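Side-chain contacts in beta-lactamase (PDB 4EWF), which probably hydrolyses the amide bond of beta-lactams to give substituted beta-amino acids, as a member of the class A beta-lactamase family: residues Ala262-Ala266 with Thr267-Pro271; Asp128-Asn131 with Asp132-Ser136. All coordinates share one frame; numbering follows the deposited sequence. Where two conformers were deposited one is given.

Interaction 1 of 2, residues Ala262-Ala266 with Thr267-Pro271; sequences AALQA and TGLIP
The peptide carbonyl of Ala-263 is gripped from both faces of its plane by Thr-267, whose backbone N lies 3.1 Å from Ala-263 O on one side and whose OG1 lies 3.0 Å from Ala-263 O on the other. In the conformer described, chi1 of 59° sets the hydroxyl between the backbone N and the carbonyl carbon; a second was deposited, so the hydroxyl bond is less certain than the N-H one. The carbonyl of Gln-265 is met differently: Gly-268 N sits above its plane, 3.2 Å from Gln-265 O. Gly-268, with positive phi, takes the chain out of helical geometry in a Schellman motif, whose second bond runs from Leu-269 N to Leu-264 O at 3.0 Å. A water donates to both Gln-265 O and Ile-270 O. Past the turn, Ile-270 folds against the helix, CD1 touching Leu-264 CB at 3.6 Å and also reaching Gln-265 CG. Leu-269 crosses Leu-264 at about a right angle, its CB 3.9 Å from Leu-264 CD2. Leu-264, Thr-267 and Leu-269 all rest on Leu-237 of strand 235-244, Leu-264 also meets Ile-230 of strand 223-232, and Ala-263 packs on Val-14 of helix 12-22.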
loop_
_atom_site.group_PDB
_atom_site.type_symbol
_atom_site.label_atom_id
_atom_site.label_comp_id
_atom_site.label_asym_id
_atom_site.label_seq_id
_atom_site.Cartn_x
_atom_site.Cartn_y
_atom_site.Cartn_z
ATOM N N ALA A 262 10.297 -1.709 15.443
ATOM C CA ALA A 262 11.738 -1.718 15.594
ATOM C C ALA A 262 12.341 -0.597 14.753
ATOM O O ALA A 262 13.329 -0.002 15.135
ATOM C CB ALA A 262 12.311 -3.073 15.164
ATOM N N ALA A 263 11.739 -0.322 13.598
ATOM C CA ALA A 263 12.232 0.747 12.729
ATOM C C ALA A 263 11.986 2.131 13.340
ATOM O O ALA A 263 12.841 3.024 13.258
ATOM C CB ALA A 263 11.601 0.640 11.327
ATOM N N LEU A 264 10.830 2.297 13.984
ATOM C CA LEU A 264 10.513 3.553 14.658
ATOM C C LEU A 264 11.505 3.827 15.794
ATOM O O LEU A 264 11.977 4.957 15.965
ATOM C CB LEU A 264 9.068 3.546 15.185
ATOM C CG LEU A 264 7.926 3.687 14.156
ATOM C CD1 LEU A 264 6.585 3.284 14.777
ATOM C CD2 LEU A 264 7.830 5.109 13.588
ATOM N N GLN A 265 11.816 2.791 16.564
ATOM C CA GLN A 265 12.830 2.908 17.617
ATOM C C GLN A 265 14.219 3.192 17.039
ATOM O O GLN A 265 14.945 4.055 17.535
ATOM C CB GLN A 265 12.859 1.634 18.473
ATOM C CG GLN A 265 11.575 1.396 19.290
ATOM C CD GLN A 265 11.508 -0.008 19.880
ATOM O OE1 GLN A 265 12.358 -0.855 19.598
ATOM N NE2 GLN A 265 10.494 -0.261 20.695
ATOM N N ALA A 266 14.592 2.470 15.981
ATOM C CA ALA A 266 15.944 2.613 15.420
ATOM C C ALA A 266 16.225 4.043 14.922
ATOM O O ALA A 266 17.335 4.549 15.060
ATOM C CB ALA A 266 16.182 1.589 14.290
ATOM N N THR A 267 15.208 4.686 14.357
ATOM C CA THR A 267 15.368 6.004 13.751
ATOM C C THR A 267 15.083 7.134 14.734
ATOM O O THR A 267 15.194 8.307 14.380
ATOM C CB THR A 267 14.431 6.166 12.526
ATOM O OG1 THR A 267 13.073 5.989 12.941
ATOM C CG2 THR A 267 14.751 5.127 11.489
ATOM N N GLY A 268 14.715 6.780 15.964
ATOM C CA GLY A 268 14.467 7.770 16.999
ATOM C C GLY A 268 13.136 8.488 16.879
ATOM O O GLY A 268 12.929 9.546 17.487
ATOM N N LEU A 269 12.225 7.911 16.101
ATOM C CA LEU A 269 10.889 8.475 15.945
ATOM C C LEU A 269 9.994 8.193 17.156
ATOM O O LEU A 269 9.083 8.963 17.453
ATOM C CB LEU A 269 10.233 7.957 14.652
ATOM C CG LEU A 269 10.248 8.905 13.441
ATOM C CD1 LEU A 269 11.337 9.946 13.540
ATOM C CD2 LEU A 269 10.348 8.161 12.116
ATOM N N ILE A 270 10.218 7.064 17.825
ATOM C CA ILE A 270 9.627 6.847 19.146
ATOM C C ILE A 270 10.784 6.508 20.067
ATOM O O ILE A 270 11.877 6.208 19.587
ATOM C CB ILE A 270 8.603 5.704 19.156
ATOM C CG1 ILE A 270 9.301 4.373 18.827
ATOM C CG2 ILE A 270 7.488 5.993 18.176
ATOM C CD1 ILE A 270 8.349 3.202 18.666
ATOM N N PRO A 271 10.562 6.563 21.390
ATOM C CA PRO A 271 11.714 6.326 22.282
ATOM C C PRO A 271 12.272 4.893 22.183
ATOM O O PRO A 271 11.577 3.978 21.710
ATOM C CB PRO A 271 11.169 6.646 23.693
ATOM C CG PRO A 271 9.695 6.797 23.560
ATOM C CD PRO A 271 9.357 7.027 22.103
HETATM O O HOH W 1 14.490 5.863 19.785
#

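Interaction 2 of 2, residues Asp128-Asn131 with Asp132-Ser136; sequences DAVN and DVIAS
Ile-134 lies back along the preceding turn of a regular alpha-helix, helix 127-136, with its CG1 3.4 Å from Val-130 O and its CD1 reaching Val-130 CG1 at 4.2 Å. The same CD1 also touches Asn-131 OD1, the two side chains running side by side and pointing the same way. Chi1 of -69° places Ile-134 CG1 beside its own backbone N, and hence near the oxygen that this N binds. Val-133 makes a similar contact one residue earlier in the helix, CG2 resting 3.5 Å from Ala-129 O. Asp-132 turns its carboxylate toward the end of the Asp-128 carbonyl: Asp-128 O sits almost squarely over the face of the carboxylate, 3.0 Å from Asp-132 CG and farther from either carboxylate oxygen. The Asp-128 and Asp-132 carboxylates, not in contact (Asp-128 OD2 to Asp-132 OD1 5.5 Å), probably repel each other mildly, on a side exposed to solvent.

Four backbone bonds of the i to i+4 pattern fix these positions. Ile-134 N to Val-130 O, 3.0 Å, lies in the carbonyl plane, whereas Asp-132 N, Val-133 N and Ala-135 N are tilted from the planes of their acceptors.

Farther out, Leu-144 O takes a hydrogen bond from Asn-131 ND2, which ties that amide to the following loop. Val-130, Val-133 and Ile-134 pack on Leu-58, Ile-60 and Pro-57 of helix 55-67. At the C-terminal end Ser-136 OG, itself hydrogen-bonded to Arg-64 NH1, donates to Val-133 O at 2.8 Å.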
loop_
_atom_site.group_PDB
_atom_site.type_symbol
_atom_site.label_atom_id
_atom_site.label_comp_id
_atom_site.label_asym_id
_atom_site.label_seq_id
_atom_site.Cartn_x
_atom_site.Cartn_y
_atom_site.Cartn_z
ATOM N N ASP A 128 -3.041 0.644 -18.947
ATOM C CA ASP A 128 -1.864 1.323 -19.475
ATOM C C ASP A 128 -1.527 2.563 -18.675
ATOM O O ASP A 128 -0.348 2.848 -18.424
ATOM C CB ASP A 128 -2.061 1.669 -20.952
ATOM C CG ASP A 128 -1.864 0.466 -21.853
ATOM O OD1 ASP A 128 -2.862 -0.219 -22.166
ATOM O OD2 ASP A 128 -0.707 0.203 -22.245
ATOM N N ALA A 129 -2.562 3.297 -18.272
ATOM C CA ALA A 129 -2.359 4.515 -17.491
ATOM C C ALA A 129 -1.728 4.200 -16.131
ATOM O O ALA A 129 -0.915 4.967 -15.629
ATOM C CB ALA A 129 -3.672 5.279 -17.323
ATOM N N VAL A 130 -2.084 3.066 -15.540
ATOM C CA VAL A 130 -1.497 2.702 -14.250
ATOM C C VAL A 130 -0.027 2.280 -14.442
ATOM O O VAL A 130 0.862 2.709 -13.708
ATOM C CB VAL A 130 -2.297 1.584 -13.560
ATOM C CG1 VAL A 130 -1.685 1.241 -12.205
ATOM C CG2 VAL A 130 -3.761 2.012 -13.388
ATOM N N ASN A 131 0.231 1.477 -15.462
ATOM C CA ASN A 131 1.607 1.095 -15.772
ATOM C C ASN A 131 2.480 2.275 -16.211
ATOM O O ASN A 131 3.679 2.311 -15.913
ATOM C CB ASN A 131 1.631 -0.064 -16.770
ATOM C CG ASN A 131 1.162 -1.381 -16.126
ATOM O OD1 ASN A 131 1.726 -1.824 -15.135
ATOM N ND2 ASN A 131 0.106 -1.970 -16.666
ATOM N N ASP A 132 1.875 3.255 -16.880
ATOM C CA ASP A 132 2.578 4.501 -17.168
ATOM C C ASP A 132 2.997 5.190 -15.867
ATOM O O ASP A 132 4.112 5.701 -15.760
ATOM C CB ASP A 132 1.728 5.441 -18.034
ATOM C CG ASP A 132 1.560 4.933 -19.466
ATOM O OD1 ASP A 132 2.355 4.065 -19.888
ATOM O OD2 ASP A 132 0.640 5.407 -20.177
ATOM N N VAL A 133 2.118 5.199 -14.867
ATOM C CA VAL A 133 2.480 5.792 -13.574
ATOM C C VAL A 133 3.669 5.060 -12.970
ATOM O O VAL A 133 4.662 5.664 -12.526
ATOM C CB VAL A 133 1.323 5.724 -12.563
ATOM C CG1 VAL A 133 1.844 5.909 -11.138
ATOM C CG2 VAL A 133 0.258 6.765 -12.901
ATOM N N ILE A 134 3.557 3.742 -12.955
ATOM C CA ILE A 134 4.566 2.899 -12.343
ATOM C C ILE A 134 5.927 3.155 -12.997
ATOM O O ILE A 134 6.931 3.307 -12.304
ATOM C CB ILE A 134 4.155 1.410 -12.433
ATOM C CG1 ILE A 134 2.954 1.151 -11.521
ATOM C CG2 ILE A 134 5.325 0.494 -12.047
ATOM C CD1 ILE A 134 2.274 -0.172 -11.790
ATOM N N ALA A 135 5.951 3.242 -14.328
ATOM C CA ALA A 135 7.205 3.452 -15.048
ATOM C C ALA A 135 7.761 4.848 -14.773
ATOM O O ALA A 135 8.974 5.026 -14.602
ATOM C CB ALA A 135 6.999 3.252 -16.574
ATOM N N SER A 136 6.872 5.838 -14.752
ATOM C CA SER A 136 7.275 7.229 -14.538
ATOM C C SER A 136 7.824 7.418 -13.123
ATOM O O SER A 136 8.536 8.380 -12.855
ATOM C CB SER A 136 6.097 8.185 -14.752
ATOM O OG SER A 136 5.246 8.140 -13.615
#

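In the fold
Along the chain, interaction 2 comes first, inside helix 127-136, and interaction 1 follows at the end of helix 249-266. Both are local, one within a helix, the other between a last turn and the loop that leaves it, so neither closes a long loop; they run in series without nesting or crossing. Their centres are 34 Å apart, on opposite sides of the centre of the chain. Interaction 2 belongs to the helical part of the fold, against helix 55-67, at whose start lies what is probably the SxxK motif of the active site. Interaction 1 lies beyond the antiparallel sheet, where the closing helix packs beside helix 12-22, so that the N-terminal and C-terminal helices lie side by side.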